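Local coordinates for oligopeptide-binding protein AppA (Bacillus subtilis, PDB 1XOC) that binds oligopeptides, including tetra- and pentapeptides, outside the cell membrane for an ABC permease whose uptake can sustain sporulation and genetic competence, at residues S54-T59 / S68-I73; I86-K91 / G133-L138; I323-F328 / K476-Q481; Y428-S433 / Q481-L486. One frame throughout, in Å; residues are numbered along the deposited sequence. Where two conformers were deposited one is given.

Contact 1. Residues S54-T59 / S68-I73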
# COMPACT_ATOMS: atom_id res chain seq x y z
N SER A 54 -7.09 12.97 11.25
CA SER A 54 -5.79 13.43 11.68
C SER A 54 -5.00 12.27 12.32
O SER A 54 -5.57 11.28 12.79
CB SER A 54 -5.92 14.56 12.68
OG SER A 54 -6.63 15.66 12.15
N PHE A 55 -3.68 12.51 12.39
CA PHE A 55 -2.67 11.54 12.81
C PHE A 55 -1.68 12.27 13.71
O PHE A 55 -1.37 13.44 13.51
CB PHE A 55 -1.95 11.00 11.57
CG PHE A 55 -2.91 10.38 10.54
CD1 PHE A 55 -3.10 8.99 10.42
CD2 PHE A 55 -3.61 11.21 9.69
CE1 PHE A 55 -4.03 8.49 9.49
CE2 PHE A 55 -4.55 10.66 8.77
CZ PHE A 55 -4.70 9.36 8.68
N LEU A 56 -1.14 11.55 14.69
CA LEU A 56 -0.22 12.16 15.61
C LEU A 56 1.01 12.71 14.88
O LEU A 56 1.57 13.77 15.24
CB LEU A 56 0.21 11.15 16.70
CG LEU A 56 -0.91 10.89 17.71
CD1 LEU A 56 -0.54 9.74 18.65
CD2 LEU A 56 -1.35 12.15 18.47
N THR A 57 1.50 11.98 13.88
CA THR A 57 2.65 12.40 13.07
C THR A 57 2.33 12.28 11.60
O THR A 57 1.29 11.70 11.23
CB THR A 57 3.89 11.54 13.34
OG1 THR A 57 3.55 10.17 13.05
CG2 THR A 57 4.40 11.70 14.78
N LYS A 58 3.21 12.75 10.75
CA LYS A 58 3.06 12.72 9.31
C LYS A 58 4.44 12.61 8.71
O LYS A 58 5.36 13.32 9.13
CB LYS A 58 2.39 14.03 8.85
CG LYS A 58 2.16 14.19 7.40
CD LYS A 58 1.61 15.62 7.11
CE LYS A 58 0.11 15.72 7.19
NZ LYS A 58 -0.37 17.15 6.99
N THR A 59 4.62 11.72 7.74
CA THR A 59 5.89 11.55 7.07
C THR A 59 5.88 12.42 5.82
O THR A 59 4.95 12.33 4.98
CB THR A 59 6.22 10.07 6.79
OG1 THR A 59 6.40 9.40 8.05
CG2 THR A 59 7.43 9.90 5.96
N SER A 68 2.18 16.25 13.71
CA SER A 68 0.99 16.80 13.09
C SER A 68 -0.04 17.11 14.21
O SER A 68 -0.06 18.24 14.69
CB SER A 68 0.45 15.82 12.04
OG SER A 68 -0.71 16.35 11.41
N LEU A 69 -0.84 16.14 14.63
CA LEU A 69 -1.75 16.33 15.75
C LEU A 69 -0.98 16.48 17.09
O LEU A 69 -1.41 17.21 18.00
CB LEU A 69 -2.76 15.18 15.82
CG LEU A 69 -3.84 15.20 16.88
CD1 LEU A 69 -4.65 16.51 16.81
CD2 LEU A 69 -4.70 13.95 16.68
N ALA A 70 0.15 15.78 17.22
CA ALA A 70 0.98 15.89 18.41
C ALA A 70 1.65 17.26 18.53
O ALA A 70 2.14 17.79 17.55
CB ALA A 70 2.04 14.79 18.39
N GLU A 71 1.62 17.83 19.74
CA GLU A 71 2.39 19.03 20.12
C GLU A 71 3.82 18.65 20.41
O GLU A 71 4.73 19.38 20.04
CB GLU A 71 1.74 19.68 21.34
CG GLU A 71 2.24 21.05 21.65
CD GLU A 71 1.32 21.87 22.57
OE1 GLU A 71 0.12 21.54 22.79
OE2 GLU A 71 1.82 22.90 23.08
N SER A 72 4.03 17.52 21.08
CA SER A 72 5.34 17.00 21.35
C SER A 72 5.32 15.49 21.61
O SER A 72 4.31 14.95 22.03
CB SER A 72 5.94 17.73 22.56
OG SER A 72 5.18 17.43 23.70
N ILE A 73 6.44 14.83 21.31
CA ILE A 73 6.64 13.41 21.57
C ILE A 73 8.01 13.25 22.22
O ILE A 73 9.04 13.73 21.71
CB ILE A 73 6.68 12.64 20.30
CG1 ILE A 73 5.34 12.83 19.59
CG2 ILE A 73 6.94 11.14 20.60
CD1 ILE A 73 5.28 12.17 18.22
O HOH W 1 -2.79 14.75 10.67
O HOH W 2 0.02 18.26 9.71

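Contact 2. Residues I86-K91 / G133-L138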
# COMPACT_ATOMS: atom_id res chain seq x y z
N ILE A 86 -0.86 16.35 22.98
CA ILE A 86 -1.74 16.55 21.85
C ILE A 86 -2.08 18.04 21.76
O ILE A 86 -2.31 18.67 22.78
CB ILE A 86 -3.05 15.73 22.09
CG1 ILE A 86 -2.73 14.22 22.22
CG2 ILE A 86 -4.08 15.97 21.02
CD1 ILE A 86 -3.87 13.38 22.76
N LYS A 87 -2.07 18.59 20.56
CA LYS A 87 -2.54 19.98 20.35
C LYS A 87 -3.96 20.18 20.89
O LYS A 87 -4.83 19.32 20.74
CB LYS A 87 -2.47 20.34 18.86
CG LYS A 87 -1.02 20.51 18.34
CD LYS A 87 -1.03 20.76 16.86
CE LYS A 87 0.26 21.24 16.30
NZ LYS A 87 1.17 20.19 15.92
N LYS A 88 -4.18 21.34 21.51
CA LYS A 88 -5.47 21.71 22.07
C LYS A 88 -6.29 22.47 21.04
O LYS A 88 -5.73 23.15 20.16
CB LYS A 88 -5.27 22.59 23.30
CG LYS A 88 -4.39 22.00 24.38
CD LYS A 88 -4.39 22.91 25.60
CE LYS A 88 -3.19 22.66 26.53
NZ LYS A 88 -3.40 21.41 27.27
N GLY A 89 -7.61 22.36 21.14
CA GLY A 89 -8.51 23.10 20.27
C GLY A 89 -8.77 22.47 18.92
O GLY A 89 -9.33 23.10 18.02
N VAL A 90 -8.34 21.22 18.75
CA VAL A 90 -8.62 20.48 17.52
C VAL A 90 -10.03 19.92 17.62
O VAL A 90 -10.40 19.30 18.61
CB VAL A 90 -7.60 19.32 17.33
CG1 VAL A 90 -7.94 18.53 16.09
CG2 VAL A 90 -6.19 19.88 17.28
N LYS A 91 -10.82 20.14 16.58
CA LYS A 91 -12.21 19.68 16.58
C LYS A 91 -12.47 18.57 15.57
O LYS A 91 -11.95 18.59 14.45
CB LYS A 91 -13.19 20.84 16.25
CG LYS A 91 -12.98 22.13 17.05
CD LYS A 91 -13.19 21.92 18.52
CE LYS A 91 -12.95 23.22 19.28
NZ LYS A 91 -13.17 23.09 20.75
N GLY A 133 -3.65 12.97 31.01
CA GLY A 133 -4.23 14.29 31.16
C GLY A 133 -5.17 14.48 30.01
O GLY A 133 -5.25 13.62 29.12
N ASP A 134 -5.92 15.59 29.99
CA ASP A 134 -6.87 15.80 28.91
C ASP A 134 -6.23 15.78 27.52
O ASP A 134 -6.89 15.42 26.55
CB ASP A 134 -7.65 17.11 29.09
CG ASP A 134 -8.57 17.08 30.29
OD1 ASP A 134 -8.97 15.99 30.75
OD2 ASP A 134 -8.89 18.18 30.76
N TYR A 135 -4.98 16.17 27.42
CA TYR A 135 -4.27 16.23 26.16
C TYR A 135 -2.95 15.47 26.19
O TYR A 135 -2.04 15.79 25.45
CB TYR A 135 -4.04 17.69 25.78
CG TYR A 135 -5.35 18.42 25.63
CD1 TYR A 135 -6.06 18.36 24.46
CD2 TYR A 135 -5.87 19.16 26.69
CE1 TYR A 135 -7.27 19.01 24.32
CE2 TYR A 135 -7.08 19.82 26.56
CZ TYR A 135 -7.77 19.74 25.36
OH TYR A 135 -8.97 20.42 25.25
N GLU A 136 -2.85 14.45 27.03
CA GLU A 136 -1.58 13.74 27.16
C GLU A 136 -1.77 12.24 27.27
O GLU A 136 -2.61 11.77 28.04
CB GLU A 136 -0.80 14.22 28.35
CG GLU A 136 0.63 13.71 28.47
CD GLU A 136 1.50 14.66 29.27
OE1 GLU A 136 0.93 15.36 30.15
OE2 GLU A 136 2.75 14.70 29.03
N VAL A 137 -0.95 11.50 26.52
CA VAL A 137 -1.04 10.05 26.50
C VAL A 137 0.34 9.42 26.61
O VAL A 137 1.30 9.91 26.05
CB VAL A 137 -1.67 9.58 25.17
CG1 VAL A 137 -1.63 8.09 25.03
CG2 VAL A 137 -3.10 10.03 25.10
N LEU A 138 0.43 8.32 27.35
CA LEU A 138 1.69 7.56 27.47
C LEU A 138 1.50 6.21 26.78
O LEU A 138 0.62 5.44 27.15
CB LEU A 138 2.08 7.33 28.93
CG LEU A 138 3.38 6.55 29.13
CD1 LEU A 138 4.63 7.40 28.81
CD2 LEU A 138 3.45 6.04 30.56

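Contact 3. Residues I323-F328 / K476-Q481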
# COMPACT_ATOMS: atom_id res chain seq x y z
N ILE A 323 24.78 -5.04 -2.81
CA ILE A 323 24.42 -6.44 -2.56
C ILE A 323 24.28 -7.20 -3.89
O ILE A 323 23.70 -6.70 -4.85
CB ILE A 323 23.08 -6.50 -1.75
CG1 ILE A 323 22.93 -7.82 -1.02
CG2 ILE A 323 21.85 -6.26 -2.65
CD1 ILE A 323 21.55 -7.98 -0.40
N ASP A 324 24.83 -8.41 -3.94
CA ASP A 324 24.60 -9.27 -5.10
C ASP A 324 23.58 -10.34 -4.71
O ASP A 324 23.90 -11.32 -4.09
CB ASP A 324 25.91 -9.90 -5.61
CG ASP A 324 26.65 -9.01 -6.64
OD1 ASP A 324 25.99 -8.17 -7.31
OD2 ASP A 324 27.89 -9.17 -6.81
N VAL A 325 22.34 -10.12 -5.09
CA VAL A 325 21.26 -11.02 -4.77
C VAL A 325 21.06 -11.91 -6.00
O VAL A 325 21.40 -11.50 -7.11
CB VAL A 325 20.00 -10.16 -4.41
CG1 VAL A 325 18.79 -10.57 -5.16
CG2 VAL A 325 19.79 -10.15 -2.91
N PRO A 326 20.54 -13.15 -5.83
CA PRO A 326 20.21 -13.92 -7.03
C PRO A 326 19.11 -13.22 -7.82
O PRO A 326 18.09 -12.84 -7.25
CB PRO A 326 19.70 -15.26 -6.49
CG PRO A 326 19.37 -15.04 -5.11
CD PRO A 326 20.24 -13.91 -4.60
N LYS A 327 19.32 -13.08 -9.12
CA LYS A 327 18.40 -12.34 -9.97
C LYS A 327 17.45 -13.20 -10.79
O LYS A 327 16.39 -12.70 -11.18
CB LYS A 327 19.19 -11.46 -10.92
CG LYS A 327 19.88 -10.32 -10.22
CD LYS A 327 20.64 -9.51 -11.23
CE LYS A 327 21.08 -8.19 -10.68
NZ LYS A 327 21.44 -7.30 -11.83
N PHE A 328 17.81 -14.47 -11.05
CA PHE A 328 16.98 -15.36 -11.87
C PHE A 328 16.65 -14.71 -13.22
O PHE A 328 15.49 -14.67 -13.65
CB PHE A 328 15.72 -15.80 -11.12
CG PHE A 328 16.02 -16.47 -9.80
CD1 PHE A 328 15.94 -15.76 -8.61
CD2 PHE A 328 16.48 -17.78 -9.77
CE1 PHE A 328 16.24 -16.37 -7.41
CE2 PHE A 328 16.79 -18.38 -8.57
CZ PHE A 328 16.67 -17.67 -7.40
N LYS A 476 17.74 -13.92 1.57
CA LYS A 476 16.83 -15.05 1.78
C LYS A 476 15.53 -14.88 0.99
O LYS A 476 15.06 -15.81 0.37
CB LYS A 476 16.54 -15.27 3.26
CG LYS A 476 17.76 -15.79 4.02
CD LYS A 476 17.39 -16.48 5.33
CE LYS A 476 18.61 -17.13 5.98
NZ LYS A 476 19.14 -18.31 5.21
N ILE A 477 14.96 -13.68 1.02
CA ILE A 477 13.73 -13.43 0.26
C ILE A 477 13.98 -13.59 -1.24
O ILE A 477 13.21 -14.23 -1.96
CB ILE A 477 13.12 -12.05 0.60
CG1 ILE A 477 12.69 -12.06 2.06
CG2 ILE A 477 11.92 -11.72 -0.31
CD1 ILE A 477 12.40 -10.73 2.65
N ALA A 478 15.07 -13.00 -1.72
CA ALA A 478 15.45 -13.16 -3.13
C ALA A 478 15.64 -14.63 -3.51
O ALA A 478 15.09 -15.09 -4.50
CB ALA A 478 16.69 -12.36 -3.44
N GLU A 479 16.40 -15.37 -2.72
CA GLU A 479 16.61 -16.80 -3.01
C GLU A 479 15.28 -17.56 -3.07
O GLU A 479 15.08 -18.41 -3.93
CB GLU A 479 17.55 -17.43 -1.97
CG GLU A 479 17.60 -18.98 -1.99
CD GLU A 479 18.24 -19.58 -3.25
OE1 GLU A 479 18.77 -18.82 -4.09
OE2 GLU A 479 18.23 -20.84 -3.40
N ASP A 480 14.37 -17.26 -2.14
CA ASP A 480 13.13 -18.02 -2.01
C ASP A 480 12.04 -17.66 -3.02
O ASP A 480 11.15 -18.46 -3.28
CB ASP A 480 12.59 -17.88 -0.57
CG ASP A 480 13.49 -18.54 0.46
OD1 ASP A 480 14.38 -19.34 0.08
OD2 ASP A 480 13.30 -18.27 1.67
N GLN A 481 12.13 -16.48 -3.62
CA GLN A 481 11.18 -16.04 -4.63
C GLN A 481 9.73 -16.27 -4.18
O GLN A 481 8.95 -16.89 -4.90
CB GLN A 481 11.42 -16.72 -5.97
CG GLN A 481 12.74 -16.32 -6.64
CD GLN A 481 12.74 -14.89 -7.15
OE1 GLN A 481 12.08 -14.60 -8.15
NE2 GLN A 481 13.49 -14.01 -6.49
O HOH W 3 15.57 -11.47 -6.90

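Contact 4. Residues Y428-S433 / Q481-L486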
# COMPACT_ATOMS: atom_id res chain seq x y z
N TYR A 428 8.99 -7.49 7.91
CA TYR A 428 8.28 -8.38 8.83
C TYR A 428 6.77 -8.43 8.49
O TYR A 428 6.17 -9.50 8.49
CB TYR A 428 8.50 -7.88 10.25
CG TYR A 428 7.80 -8.65 11.33
CD1 TYR A 428 8.45 -9.63 12.07
CD2 TYR A 428 6.48 -8.35 11.66
CE1 TYR A 428 7.80 -10.30 13.09
CE2 TYR A 428 5.83 -9.02 12.67
CZ TYR A 428 6.48 -10.00 13.37
OH TYR A 428 5.82 -10.65 14.39
N ASP A 429 6.16 -7.27 8.22
CA ASP A 429 4.72 -7.19 8.05
C ASP A 429 4.24 -8.05 6.89
O ASP A 429 3.12 -8.55 6.91
CB ASP A 429 4.25 -5.72 7.84
CG ASP A 429 4.32 -4.88 9.10
OD1 ASP A 429 4.59 -5.44 10.19
OD2 ASP A 429 4.07 -3.62 9.03
N ILE A 430 5.08 -8.20 5.88
CA ILE A 430 4.72 -8.86 4.63
C ILE A 430 5.25 -10.30 4.53
O ILE A 430 4.58 -11.14 3.95
CB ILE A 430 5.22 -8.01 3.42
CG1 ILE A 430 4.44 -6.67 3.38
CG2 ILE A 430 5.05 -8.76 2.12
CD1 ILE A 430 4.99 -5.67 2.34
N PHE A 431 6.42 -10.57 5.09
CA PHE A 431 7.10 -11.87 4.89
C PHE A 431 7.31 -12.75 6.12
O PHE A 431 7.66 -13.94 5.98
CB PHE A 431 8.43 -11.67 4.17
CG PHE A 431 8.31 -11.09 2.77
CD1 PHE A 431 7.72 -11.81 1.75
CD2 PHE A 431 8.78 -9.82 2.49
CE1 PHE A 431 7.61 -11.26 0.47
CE2 PHE A 431 8.65 -9.27 1.21
CZ PHE A 431 8.08 -10.03 0.20
N HIS A 432 7.14 -12.22 7.32
CA HIS A 432 7.25 -13.08 8.51
C HIS A 432 6.05 -14.06 8.55
O HIS A 432 4.92 -13.68 8.30
CB HIS A 432 7.36 -12.25 9.78
CG HIS A 432 7.77 -13.05 10.96
ND1 HIS A 432 9.06 -13.05 11.46
CD2 HIS A 432 7.07 -13.87 11.77
CE1 HIS A 432 9.13 -13.84 12.51
NE2 HIS A 432 7.93 -14.36 12.72
N SER A 433 6.29 -15.33 8.83
CA SER A 433 5.22 -16.34 8.79
C SER A 433 4.10 -16.13 9.80
O SER A 433 3.00 -16.66 9.65
CB SER A 433 5.81 -17.74 8.95
OG SER A 433 6.37 -17.93 10.22
N GLN A 481 12.13 -16.48 -3.62
CA GLN A 481 11.18 -16.04 -4.63
C GLN A 481 9.73 -16.27 -4.18
O GLN A 481 8.95 -16.89 -4.90
CB GLN A 481 11.42 -16.72 -5.97
CG GLN A 481 12.74 -16.32 -6.64
CD GLN A 481 12.74 -14.89 -7.15
OE1 GLN A 481 12.08 -14.60 -8.15
NE2 GLN A 481 13.49 -14.01 -6.49
N PRO A 482 9.34 -15.73 -3.00
CA PRO A 482 7.93 -15.84 -2.64
C PRO A 482 7.06 -15.06 -3.64
O PRO A 482 5.88 -15.39 -3.85
CB PRO A 482 7.89 -15.22 -1.26
CG PRO A 482 9.07 -14.28 -1.21
CD PRO A 482 10.12 -14.97 -2.00
N TYR A 483 7.66 -14.03 -4.23
CA TYR A 483 7.12 -13.29 -5.35
C TYR A 483 8.11 -13.37 -6.51
O TYR A 483 9.31 -13.57 -6.29
CB TYR A 483 7.01 -11.78 -5.06
CG TYR A 483 6.19 -11.29 -3.88
CD1 TYR A 483 5.21 -12.05 -3.27
CD2 TYR A 483 6.39 -10.00 -3.39
CE1 TYR A 483 4.44 -11.54 -2.23
CE2 TYR A 483 5.61 -9.47 -2.34
CZ TYR A 483 4.65 -10.23 -1.77
OH TYR A 483 3.92 -9.69 -0.73
N THR A 484 7.60 -13.17 -7.73
CA THR A 484 8.40 -12.69 -8.83
C THR A 484 8.32 -11.17 -8.79
O THR A 484 7.26 -10.57 -9.00
CB THR A 484 7.92 -13.24 -10.20
OG1 THR A 484 8.11 -14.65 -10.20
CG2 THR A 484 8.67 -12.67 -11.31
N PHE A 485 9.44 -10.53 -8.51
CA PHE A 485 9.47 -9.09 -8.46
C PHE A 485 9.49 -8.59 -9.89
O PHE A 485 10.25 -9.10 -10.70
CB PHE A 485 10.70 -8.63 -7.65
CG PHE A 485 10.64 -9.06 -6.22
CD1 PHE A 485 11.28 -10.23 -5.80
CD2 PHE A 485 9.90 -8.34 -5.30
CE1 PHE A 485 11.18 -10.67 -4.48
CE2 PHE A 485 9.80 -8.77 -3.99
CZ PHE A 485 10.45 -9.93 -3.58
N LEU A 486 8.64 -7.62 -10.23
CA LEU A 486 8.51 -7.17 -11.61
C LEU A 486 9.22 -5.85 -11.87
O LEU A 486 10.16 -5.81 -12.64
CB LEU A 486 7.03 -7.15 -12.06
CG LEU A 486 6.29 -8.51 -12.20
CD1 LEU A 486 4.83 -8.23 -12.52
CD2 LEU A 486 6.93 -9.45 -13.21

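Contact 1. Residues S54-T59 / S68-I73
Leu-56 meets Ser-68 and Leu-69 mainly through its backbone. Its carbonyl oxygen is gripped twice: Ser-68 N donates to Leu-56 O at 3.0 Å from well above the carbonyl plane, and Ala-70 N reaches Leu-56 O at 3.2 Å in that plane, on a lone pair. One residue back, Leu-69 N gives a 3.0 Å bond to Phe-55 O, so three successive amides, of Ser-68, Leu-69 and Ala-70, fasten the consecutive carbonyls of Phe-55 and Leu-56. The leucine side chains add an apolar layer, with Leu-56 CD2 lying 4.2 Å from Leu-69 CD2 and also near the methyl of Ala-70; Val-84 and Leu-153 touch Leu-56 from the neighbouring strand and helix. Ser-68 works differently. Its hydroxyl stands anti to the backbone N (chi1 -180°), which carries OG to two waters. One is 2.7 Å from Ser-68 OG and accepts from Phe-55 N; a second, equally close to that hydroxyl, accepts from Lys-58 NZ, which also bonds Asn-512. Farther along, Thr-57 CG2 abuts Ile-73 CD1 at 3.6 Å, the two side chains crossing at about a right angle. Thr-59, at the end of the short strand, packs on the backbone of the bound peptide. The contact lies at the base of the beta hairpin of strands 57-59 and 65-76, one edge of a five-stranded antiparallel sheet.

Contact 2. Residues I86-K91 / G133-L138
Lys-88 lays its aliphatic chain across one face of Tyr-135, the two side chains crossing at about a right angle. The CG methylene sits almost exactly over the ring, 3.8 Å from Lys-88 CG to the Tyr-135 centroid and only 6° off the normal, a well-centred CH-pi contact. A bend at the last torsion of the lysine (chi4 -74°) then turns its amine down beside the rim, on the same side of the ring, bringing Lys-88 NZ to 3.4 Å from Tyr-135 CD2. Beside the ring the backbone takes over: Ile-86 N donates to Tyr-135 O at 2.8 Å, while Ile-86 CB packs 4.3 Å from Tyr-135 CB. Ile-86 CD1 continues the apolar row to Val-137 CG2 at 4.2 Å, and Val-103 of helix 100-108 touches both of these side chains. The bond belongs to the pairing of antiparallel strands 81-86 and 136-141 in the five-stranded sheet, at the point where the first runs out into loop and the second starts from a type I turn, Gly-133 to Glu-136, that joins it to strand 126-133 as a tight beta hairpin. In the next shell Glu-97 OE2 is hydrogen-bonded to the hydroxyl of Tyr-135 and to the amide of Gly-89, so ring and loop share one carboxylate. An alanine at Tyr-135 is likely to let the Lys-88 chain turn freely and to leave Glu-97 without its phenolic partner. Lys-87 starts its side chain away from the tyrosine, and its NZ bonds the carbonyls of Ser-68 and Ala-70.

Contact 3. Residues I323-F328 / K476-Q481
Ala-478 and Gln-481, at the end of helix 463-480, receive the loop residues Val-325 and Phe-328 in the tight half of this contact. Val-325 CG1 presses on Ala-478 CB at 3.3 Å, closer than carbons usually come; the valine torsion is far from staggered (chi1 129°), so the exact placing of that branch is doubtful. Phe-328 comes in along the helix end, its CE1 3.4 Å from Ala-478 O, which lies at the ring edge near its plane. The same oxygen takes a straight 2.8 Å bond from Gln-481 NE2, in the carbonyl plane on a lone pair. Gln-481 is bent at chi2 (-70°), which folds its amide back over the last turn to make that bond, and CG of Gln-481 then rests 3.6 Å from Phe-328 CE1 with ring and amide planes 43° apart. On this flank a water 2.9 Å from Pro-326 O reaches Gln-481 NE2 only weakly. With an alanine here, Ala-478 O would probably lose the side-chain amide that bonds it, and the Phe-328 ring the flat group packed beside it, while Thr-288 would lose the amide oxygen it now binds. The looser side is made by Pro-326 and Glu-479, both partly exposed. Pro-326 CG approaches Glu-479 N no closer than 3.8 Å, and Glu-479 OE1 skirts the proline ring, with OE2 paired to Lys-281. The loop thus packs on a helix C-terminus that ends in a positive-phi residue, Gln-481, followed by a proline, Pro-482, before strand 483-496 begins.

Contact 4. Residues Y428-S433 / Q481-L486
Phe-431 and Tyr-483 both set CG beside their own backbone N (chi1 -63° and -58°), and these torsions bring the two rings together between helix 428-431 and strand 483-496. The strand is a long member of the mixed sheet in this solute-binding protein of family 5, within the periplasmic-binding-protein clan, and the short helix is packed against its start. The rings meet obliquely, centroids 5.1 Å apart and planes at 55°. The contact is not symmetrical: Phe-431 CE1 stands over a face of Tyr-483, displaced toward its rim, whereas Tyr-483 CD2 lies in the plane of the phenylalanine, at its edge. The nearest ring atoms are Phe-431 CZ and Tyr-483 CE2, at 3.6 Å. Pro-482 flanks the pair, its CG 3.8 Å from Phe-431 CE1, with the two side chains at about a right angle. Phe-485 joins more distantly, offering its edge to Phe-431 CZ. Ile-477 of helix 463-480 touches Phe-431, Pro-482 and Phe-485 alike, while Tyr-266 packs on both rings, and all members of this group are buried. The one polar side-chain atom of the set, Tyr-483 OH, is bound to Trp-419 NE1. Ile-430, which also packs on a polar side chain of the bound peptide, brings its CG2 to 3.2 Å from that Tyr-483 OH, and the same methyl sits 3.6 Å above the centre of the Phe-431 ring.

How the contacts relate
Contacts 1 and 2 hold one antiparallel sheet: Leu-69 O takes Lys-87 N at 3.0 Å. Contact 1 is buried and dominated by backbone bonds, whereas contact 2, farther from the chain's centre, is partly exposed and spreads a lysine over a tyrosine. Contacts 3 and 4 share Gln-481 where helix 463-480 gives way to strand 483-496, and Ile-477 of the first packs on residues of the second. Neither has a direct hydrogen bond across its segments, but contact 4 is buried aromatic packing, while contact 3 is partly exposed, with a water by its glutamine amide and a carboxylate on the other flank. Here the sheet edge relies on backbone bonds, the helix contacts on side-chain packing.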